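Phosphoenolpyruvate--protein phosphotransferase (Escherichia coli, PDB 5T12) probably transfers the phosphoryl group of phosphoenolpyruvate to the carrier protein NPr in nitrogen-metabolic phosphotransfer, and is present here as its N-terminal phosphotransfer domain. Local coordinates at residues I107-F110 against A111-A115; A99-A102 against V103-V106; A188-M191 against V192-L195; E160-A163 against T164-A167. The protein carries 1 engineered substitution. All blocks are in the same frame, centred on the assembly; numbering follows the deposited sequence.

In the fold
Along the chain the order is contact 2, contact 1, contact 4, contact 3. Contacts 2 and 1 are successive halves of helix 99-115, their centres 13 Å apart, in the helical part of the domain. Contacts 4 and 3 belong to the mobile-domain family region, where helix 163-166 follows strand 154-158 and helix 187-195 joins strands 174-179 and 199-201 of the mixed sheet. Their centres are 11 Å apart and they touch, for example where M191 SD lies 3.9 Å from A163 CB. Contacts 2 and 3 lie on opposite sides of the chain's centre, 27 Å between centres. The two pairs thus sample a helical part and an alpha/beta part, the bipartite build expected of an enzyme I N-terminal domain.

Contact 1: residues I107-F110 against A111-A115; sequences IEKF and AEQFA
F114 meets F110 one turn along helix 99-115, in an i to i+4 contact of a regular alpha-helix in the helical part of the domain. The F114 ring turns its edge to the preceding turn: CD1 lies 3.0 Å from F110 O, which sits near the ring plane. Placing CG beside the backbone N, opposite the carbonyl carbon (chi1 -85°), brings that edge back along the helix. The same oxygen accepts the F114 N-H at 3.0 Å between F110 O and F114 N, so one carbonyl meets both an amide and a ring edge. Were F114 an alanine, F110 O would probably lose that ring edge, and the phenyl's packing against A126 of helix 126-140 would go with it. Q113 lies alongside both K109 and F110, all running the same way. Its NE2 comes to 3.6 Å from K109 CG, and its OE1 to 3.8 Å from F110 CD1, the amide and ring planes being 58° apart. K109 then bends away at its outer torsions toward E88, with which it makes a long, weak ion pair. On another side, the extended E112 chain runs back past E108 O, its CD 3.3 Å from that oxygen, which also receives the E112 N-H at 2.9 Å from E112 N. The two carboxylates stay apart, E108 OE2 standing 4.7 Å from E112 OE1.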
loop_
_atom_site.group_PDB
_atom_site.type_symbol
_atom_site.label_atom_id
_atom_site.label_comp_id
_atom_site.label_asym_id
_atom_site.label_seq_id
_atom_site.Cartn_x
_atom_site.Cartn_y
_atom_site.Cartn_z
ATOM N N ILE A 107 -9.581 14.151 -4.795
ATOM C CA ILE A 107 -8.746 13.777 -3.654
ATOM C C ILE A 107 -7.730 14.873 -3.352
ATOM O O ILE A 107 -7.546 15.270 -2.194
ATOM C CB ILE A 107 -8.064 12.418 -3.904
ATOM C CG1 ILE A 107 -8.940 11.270 -3.390
ATOM C CG2 ILE A 107 -6.697 12.363 -3.237
ATOM C CD1 ILE A 107 -10.202 11.032 -4.191
ATOM N N GLU A 108 -7.065 15.389 -4.388
ATOM C CA GLU A 108 -6.056 16.422 -4.169
ATOM C C GLU A 108 -6.687 17.722 -3.685
ATOM O O GLU A 108 -6.093 18.439 -2.870
ATOM C CB GLU A 108 -5.251 16.657 -5.446
ATOM C CG GLU A 108 -4.405 15.464 -5.864
ATOM C CD GLU A 108 -3.382 15.808 -6.929
ATOM O OE1 GLU A 108 -2.580 14.920 -7.288
ATOM O OE2 GLU A 108 -3.375 16.962 -7.403
ATOM N N LYS A 109 -7.889 18.039 -4.172
ATOM C CA LYS A 109 -8.581 19.240 -3.713
ATOM C C LYS A 109 -8.875 19.170 -2.221
ATOM O O LYS A 109 -8.698 20.158 -1.497
ATOM C CB LYS A 109 -9.873 19.438 -4.508
ATOM C CG LYS A 109 -10.801 20.504 -3.944
ATOM C CD LYS A 109 -11.784 20.996 -4.997
ATOM C CE LYS A 109 -13.226 20.875 -4.528
ATOM N NZ LYS A 109 -13.664 19.455 -4.422
ATOM N N PHE A 110 -9.316 18.008 -1.737
ATOM C CA PHE A 110 -9.642 17.875 -0.322
ATOM C C PHE A 110 -8.407 17.620 0.531
ATOM O O PHE A 110 -8.364 18.049 1.690
ATOM C CB PHE A 110 -10.671 16.765 -0.120
ATOM C CG PHE A 110 -12.068 17.163 -0.500
ATOM C CD1 PHE A 110 -12.782 18.051 0.288
ATOM C CD2 PHE A 110 -12.666 16.657 -1.642
ATOM C CE1 PHE A 110 -14.066 18.427 -0.055
ATOM C CE2 PHE A 110 -13.953 17.029 -1.990
ATOM C CZ PHE A 110 -14.653 17.915 -1.194
ATOM N N ALA A 111 -7.401 16.934 -0.013
ATOM C CA ALA A 111 -6.151 16.768 0.721
ATOM C C ALA A 111 -5.476 18.112 0.954
ATOM O O ALA A 111 -4.890 18.348 2.018
ATOM C CB ALA A 111 -5.216 15.820 -0.032
ATOM N N GLU A 112 -5.548 19.008 -0.033
ATOM C CA GLU A 112 -5.014 20.354 0.142
ATOM C C GLU A 112 -5.749 21.096 1.251
ATOM O O GLU A 112 -5.129 21.773 2.078
ATOM C CB GLU A 112 -5.103 21.126 -1.175
ATOM C CG GLU A 112 -3.916 20.915 -2.096
ATOM C CD GLU A 112 -4.260 21.136 -3.554
ATOM O OE1 GLU A 112 -3.585 20.542 -4.420
ATOM O OE2 GLU A 112 -5.210 21.897 -3.837
ATOM N N GLN A 113 -7.079 20.975 1.285
ATOM C CA GLN A 113 -7.856 21.673 2.304
ATOM C C GLN A 113 -7.543 21.145 3.698
ATOM O O GLN A 113 -7.468 21.919 4.659
ATOM C CB GLN A 113 -9.349 21.552 2.003
ATOM C CG GLN A 113 -9.784 22.274 0.735
ATOM C CD GLN A 113 -11.245 22.042 0.402
ATOM O OE1 GLN A 113 -12.039 21.656 1.261
ATOM N NE2 GLN A 113 -11.607 22.272 -0.855
ATOM N N PHE A 114 -7.357 19.828 3.829
ATOM C CA PHE A 114 -6.992 19.261 5.124
ATOM C C PHE A 114 -5.607 19.722 5.560
ATOM O O PHE A 114 -5.385 20.003 6.744
ATOM C CB PHE A 114 -7.054 17.734 5.064
ATOM C CG PHE A 114 -8.424 17.172 5.320
ATOM C CD1 PHE A 114 -9.473 17.441 4.456
ATOM C CD2 PHE A 114 -8.661 16.364 6.420
ATOM C CE1 PHE A 114 -10.733 16.922 4.687
ATOM C CE2 PHE A 114 -9.918 15.841 6.656
ATOM C CZ PHE A 114 -10.955 16.121 5.788
ATOM N N ALA A 115 -4.664 19.808 4.619
ATOM C CA ALA A 115 -3.315 20.249 4.952
ATOM C C ALA A 115 -3.266 21.718 5.354
ATOM O O ALA A 115 -2.317 22.131 6.028
ATOM C CB ALA A 115 -2.375 20.002 3.771
#

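Contact 2: residues A99-A102 against V103-V106; sequences AEWA and VKTV
V103 starts the second turn of helix 99-115 by donating its N-H to A99 O, with 3.0 Å between V103 N and A99 O. Its CG2, held beside the backbone N, comes over the same A99 oxygen, while its side chain also packs on L43 of helix 36-61 and on L136 and L137 of helix 126-140. K104 follows with a bond from its N to E100 O, the N-H pointing at the acceptor at 161°. Its fully extended chain runs obliquely past the W101 indole, CD standing 4.0 Å from W101 CZ3, and ends outside the turn, where NZ is hydrogen-bonded to V28 O. T105 carries the polar part of the contact. Both its N and its OG1 donate to W101 O, each 2.8 Å from that oxygen, and they arrive from opposite faces of the carbonyl plane. With OG1 beside the backbone N (chi1 -59°), the hydroxyl can reach back to this carbonyl. T105 OG1 itself sits over one face of the W101 indole, 3.1 Å above its plane and displaced toward the rim. V106 closes the series with its N bonded to A102 O at 3.1 Å, its side chain resting on L85 and L89 of helix 83-94. Although T105 OG1 lies 3.1 Å from W101 NE1, it stands above the ring and off the line of the N-H, and the pair is not a hydrogen bond. The hydroxyl spends its proton on W101 O instead, which leaves one carbonyl gripped by two donors and the hydroxyl satisfied within its own turn.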
loop_
_atom_site.group_PDB
_atom_site.type_symbol
_atom_site.label_atom_id
_atom_site.label_comp_id
_atom_site.label_asym_id
_atom_site.label_seq_id
_atom_site.Cartn_x
_atom_site.Cartn_y
_atom_site.Cartn_z
ATOM N N ALA A 99 -12.586 8.774 -15.295
ATOM C CA ALA A 99 -12.728 8.450 -13.878
ATOM C C ALA A 99 -11.423 8.653 -13.117
ATOM O O ALA A 99 -11.436 9.067 -11.951
ATOM C CB ALA A 99 -13.222 7.012 -13.719
ATOM N N GLU A 100 -10.285 8.371 -13.757
ATOM C CA GLU A 100 -9.002 8.521 -13.076
ATOM C C GLU A 100 -8.712 9.981 -12.746
ATOM O O GLU A 100 -8.264 10.293 -11.636
ATOM C CB GLU A 100 -7.877 7.931 -13.929
ATOM C CG GLU A 100 -7.814 6.408 -13.923
ATOM C CD GLU A 100 -8.867 5.767 -14.807
ATOM O OE1 GLU A 100 -9.587 6.503 -15.513
ATOM O OE2 GLU A 100 -8.972 4.522 -14.801
ATOM N N TRP A 101 -8.957 10.889 -13.693
ATOM C CA TRP A 101 -8.735 12.307 -13.429
ATOM C C TRP A 101 -9.728 12.841 -12.406
ATOM O O TRP A 101 -9.383 13.702 -11.588
ATOM C CB TRP A 101 -8.821 13.103 -14.732
ATOM C CG TRP A 101 -8.695 14.585 -14.547
ATOM C CD1 TRP A 101 -9.704 15.503 -14.581
ATOM C CD2 TRP A 101 -7.491 15.321 -14.298
ATOM N NE1 TRP A 101 -9.202 16.765 -14.372
ATOM C CE2 TRP A 101 -7.846 16.680 -14.196
ATOM C CE3 TRP A 101 -6.147 14.962 -14.153
ATOM C CZ2 TRP A 101 -6.908 17.680 -13.956
ATOM C CZ3 TRP A 101 -5.217 15.956 -13.918
ATOM C CH2 TRP A 101 -5.602 17.300 -13.819
ATOM N N ALA A 102 -10.967 12.340 -12.435
ATOM C CA ALA A 102 -11.963 12.775 -11.461
ATOM C C ALA A 102 -11.547 12.398 -10.046
ATOM O O ALA A 102 -11.782 13.156 -9.098
ATOM C CB ALA A 102 -13.326 12.175 -11.802
ATOM N N VAL A 103 -10.926 11.228 -9.884
ATOM C CA VAL A 103 -10.422 10.833 -8.573
ATOM C C VAL A 103 -9.242 11.710 -8.172
ATOM O O VAL A 103 -9.150 12.163 -7.025
ATOM C CB VAL A 103 -10.049 9.339 -8.573
ATOM C CG1 VAL A 103 -9.306 8.973 -7.297
ATOM C CG2 VAL A 103 -11.296 8.484 -8.724
ATOM N N LYS A 104 -8.328 11.972 -9.110
ATOM C CA LYS A 104 -7.177 12.816 -8.802
ATOM C C LYS A 104 -7.609 14.231 -8.445
ATOM O O LYS A 104 -7.047 14.848 -7.532
ATOM C CB LYS A 104 -6.206 12.834 -9.984
ATOM C CG LYS A 104 -4.981 13.708 -9.766
ATOM C CD LYS A 104 -4.010 13.610 -10.930
ATOM C CE LYS A 104 -2.748 14.416 -10.665
ATOM N NZ LYS A 104 -1.719 14.205 -11.720
ATOM N N THR A 105 -8.616 14.758 -9.143
ATOM C CA THR A 105 -9.068 16.121 -8.886
ATOM C C THR A 105 -9.698 16.243 -7.503
ATOM O O THR A 105 -9.359 17.150 -6.734
ATOM C CB THR A 105 -10.059 16.557 -9.966
ATOM O OG1 THR A 105 -9.434 16.478 -11.253
ATOM C CG2 THR A 105 -10.521 17.986 -9.719
ATOM N N VAL A 106 -10.611 15.332 -7.166
ATOM C CA VAL A 106 -11.338 15.437 -5.903
ATOM C C VAL A 106 -10.404 15.199 -4.721
ATOM O O VAL A 106 -10.414 15.955 -3.744
ATOM C CB VAL A 106 -12.528 14.462 -5.888
ATOM C CG1 VAL A 106 -13.130 14.378 -4.494
ATOM C CG2 VAL A 106 -13.579 14.897 -6.897
#

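Contact 3: residues A188-M191 against V192-L195; sequences AAIM and VRAL
From V192 to L195 each backbone N donates to the carbonyl four residues back, A188 to M191, in an alpha-helical pattern whose R193 N to A189 O link is weak at 3.3 Å. That loosely held oxygen has a second neighbour: the R193 guanidinium lies flat over it, A189 O standing 3.4 Å from the group's plane beneath its centre. CG of R193 sits opposite the carbonyl carbon (chi1 -76°) and the chain bends at chi3, which folds the head group back along the helix. There NH1 approaches A189 CB at 3.9 Å and NH2 reaches I190 CG1 at 3.6 Å, the I190 chain passing at a slant. NH1 donates to A7 O and A184 O. With a leucine at this position, those two carbonyls are likely to lose their bonds from NH1, and A189 O the flat group lying over it. V192 turns CG2 to A189 O, 3.2 Å away, and L195 brings CG to 3.4 Å from M191 O. Within the beta-alpha-beta unit, A189 and V192 face strand 199-201, I190, M191 and A194 meet helix 68-80, and A194 and L195 rest on helix 36-61.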
loop_
_atom_site.group_PDB
_atom_site.type_symbol
_atom_site.label_atom_id
_atom_site.label_comp_id
_atom_site.label_asym_id
_atom_site.label_seq_id
_atom_site.Cartn_x
_atom_site.Cartn_y
_atom_site.Cartn_z
ATOM N N ALA A 188 2.682 3.637 8.557
ATOM C CA ALA A 188 2.845 2.471 7.693
ATOM C C ALA A 188 3.243 1.240 8.495
ATOM O O ALA A 188 2.798 0.125 8.193
ATOM C CB ALA A 188 3.882 2.765 6.609
ATOM N N ALA A 189 4.083 1.418 9.518
ATOM C CA ALA A 189 4.450 0.296 10.378
ATOM C C ALA A 189 3.243 -0.222 11.147
ATOM O O ALA A 189 3.133 -1.426 11.411
ATOM C CB ALA A 189 5.560 0.716 11.340
ATOM N N ILE A 190 2.327 0.673 11.521
ATOM C CA ILE A 190 1.112 0.246 12.205
ATOM C C ILE A 190 0.220 -0.558 11.266
ATOM O O ILE A 190 -0.467 -1.494 11.697
ATOM C CB ILE A 190 0.377 1.470 12.786
ATOM C CG1 ILE A 190 1.244 2.166 13.838
ATOM C CG2 ILE A 190 -0.956 1.069 13.387
ATOM C CD1 ILE A 190 0.564 3.343 14.512
ATOM N N MET A 191 0.229 -0.230 9.971
ATOM C CA MET A 191 -0.642 -0.923 9.026
ATOM C C MET A 191 -0.140 -2.331 8.729
ATOM O O MET A 191 -0.935 -3.275 8.663
ATOM C CB MET A 191 -0.767 -0.113 7.734
ATOM C CG MET A 191 -1.487 1.217 7.896
ATOM S SD MET A 191 -1.606 2.148 6.353
ATOM C CE MET A 191 -2.733 1.120 5.411
ATOM N N VAL A 192 1.173 -2.496 8.540
ATOM C CA VAL A 192 1.702 -3.817 8.214
ATOM C C VAL A 192 1.542 -4.772 9.390
ATOM O O VAL A 192 1.331 -5.975 9.195
ATOM C CB VAL A 192 3.172 -3.725 7.757
ATOM C CG1 VAL A 192 3.265 -3.044 6.400
ATOM C CG2 VAL A 192 4.014 -2.989 8.783
ATOM N N ARG A 193 1.634 -4.266 10.623
ATOM C CA ARG A 193 1.353 -5.108 11.780
ATOM C C ARG A 193 -0.114 -5.515 11.817
ATOM O O ARG A 193 -0.440 -6.656 12.164
ATOM C CB ARG A 193 1.742 -4.387 13.071
ATOM C CG ARG A 193 3.238 -4.342 13.335
ATOM C CD ARG A 193 3.539 -3.834 14.738
ATOM N NE ARG A 193 3.255 -2.410 14.884
ATOM C CZ ARG A 193 4.157 -1.449 14.713
ATOM N NH1 ARG A 193 5.404 -1.762 14.389
ATOM N NH2 ARG A 193 3.815 -0.178 14.866
ATOM N N ALA A 194 -1.011 -4.593 11.454
ATOM C CA ALA A 194 -2.430 -4.919 11.403
ATOM C C ALA A 194 -2.736 -5.936 10.312
ATOM O O ALA A 194 -3.615 -6.787 10.488
ATOM C CB ALA A 194 -3.253 -3.648 11.189
ATOM N N LEU A 195 -2.023 -5.868 9.190
ATOM C CA LEU A 195 -2.234 -6.778 8.073
ATOM C C LEU A 195 -1.469 -8.088 8.214
ATOM O O LEU A 195 -1.710 -9.013 7.429
ATOM C CB LEU A 195 -1.840 -6.097 6.760
ATOM C CG LEU A 195 -2.707 -4.909 6.334
ATOM C CD1 LEU A 195 -2.034 -4.122 5.222
ATOM C CD2 LEU A 195 -4.083 -5.385 5.895
#

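Contact 4: residues E160-A163 against T164-A167; sequences ELSA and TTLA
The peptide group of S162 is the flat group at the centre of this turn, its carbonyl oxygen taking weak N-H bonds from both L166 and T165. L166 N lies 3.4 Å from S162 O with a nearly straight N-H at 165°, whereas T165 N, at 3.2 Å from S162 O, approaches with a much more bent one. Similarly, A167 N makes a weak bond to A163 O. Beside this backbone turn the hydroxyls gather. S162 OG and T164 OG1 are 3.0 Å apart and hydrogen-bonded, either being a possible donor. Both oxygens stand between the backbone N and the carbonyl carbon (chi1 61° in S162, 60° in T164), which turns them toward one another. T165 brings its OG1 to 3.5 Å from S162 OG. The apolar side is made by L161 and L166, whose chains cross at about a right angle, with L161 CD1 3.9 Å from L166 CD2. L161 also packs on V177 and V179 of strand 174-179, and T164 O takes a bond from Q134 of helix 126-140. A163 touches Q187, which aligns with the phosphorylatable histidine of the family signature and is therefore probably the engineered substitution. With S162 in the N-cap position, this is an N-capped first turn after strand 154-158, in the alpha/beta part of the domain that, as in relatives, probably carries the phosphorylation site.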
loop_
_atom_site.group_PDB
_atom_site.type_symbol
_atom_site.label_atom_id
_atom_site.label_comp_id
_atom_site.label_asym_id
_atom_site.label_seq_id
_atom_site.Cartn_x
_atom_site.Cartn_y
_atom_site.Cartn_z
ATOM N N GLU A 160 11.652 4.229 1.661
ATOM C CA GLU A 160 10.653 4.766 2.573
ATOM C C GLU A 160 9.364 3.968 2.432
ATOM O O GLU A 160 9.093 3.380 1.381
ATOM C CB GLU A 160 10.372 6.253 2.299
ATOM C CG GLU A 160 11.583 7.166 2.437
ATOM C CD GLU A 160 11.702 7.784 3.818
ATOM O OE1 GLU A 160 10.926 7.395 4.716
ATOM O OE2 GLU A 160 12.568 8.665 4.002
ATOM N N LEU A 161 8.568 3.954 3.499
ATOM C CA LEU A 161 7.295 3.241 3.514
ATOM C C LEU A 161 6.220 4.161 4.072
ATOM O O LEU A 161 6.341 4.650 5.200
ATOM C CB LEU A 161 7.387 1.955 4.342
ATOM C CG LEU A 161 6.163 1.036 4.294
ATOM C CD1 LEU A 161 5.879 0.583 2.869
ATOM C CD2 LEU A 161 6.341 -0.163 5.215
ATOM N N SER A 162 5.173 4.394 3.283
ATOM C CA SER A 162 4.054 5.226 3.694
ATOM C C SER A 162 2.757 4.547 3.279
ATOM O O SER A 162 2.757 3.536 2.570
ATOM C CB SER A 162 4.148 6.635 3.094
ATOM O OG SER A 162 4.114 6.591 1.678
ATOM N N ALA A 163 1.639 5.119 3.731
ATOM C CA ALA A 163 0.335 4.541 3.424
ATOM C C ALA A 163 0.031 4.589 1.933
ATOM O O ALA A 163 -0.654 3.700 1.411
ATOM C CB ALA A 163 -0.758 5.266 4.210
ATOM N N THR A 164 0.527 5.611 1.232
ATOM C CA THR A 164 0.267 5.718 -0.200
ATOM C C THR A 164 0.978 4.622 -0.984
ATOM O O THR A 164 0.482 4.192 -2.031
ATOM C CB THR A 164 0.696 7.093 -0.712
ATOM O OG1 THR A 164 2.096 7.279 -0.474
ATOM C CG2 THR A 164 -0.080 8.188 0.001
ATOM N N THR A 165 2.134 4.162 -0.499
ATOM C CA THR A 165 2.849 3.091 -1.185
ATOM C C THR A 165 2.110 1.766 -1.053
ATOM O O THR A 165 1.940 1.036 -2.037
ATOM C CB THR A 165 4.270 2.966 -0.634
ATOM O OG1 THR A 165 4.948 4.222 -0.760
ATOM C CG2 THR A 165 5.043 1.899 -1.397
ATOM N N LEU A 166 1.660 1.437 0.160
ATOM C CA LEU A 166 0.950 0.181 0.370
ATOM C C LEU A 166 -0.393 0.167 -0.347
ATOM O O LEU A 166 -0.912 -0.909 -0.669
ATOM C CB LEU A 166 0.759 -0.066 1.867
ATOM C CG LEU A 166 2.027 -0.251 2.704
ATOM C CD1 LEU A 166 1.718 -0.144 4.190
ATOM C CD2 LEU A 166 2.684 -1.586 2.391
ATOM N N ALA A 167 -0.967 1.343 -0.611
ATOM C CA ALA A 167 -2.286 1.427 -1.225
ATOM C C ALA A 167 -2.284 1.057 -2.702
ATOM O O ALA A 167 -3.359 0.808 -3.257
ATOM C CB ALA A 167 -2.856 2.835 -1.041
#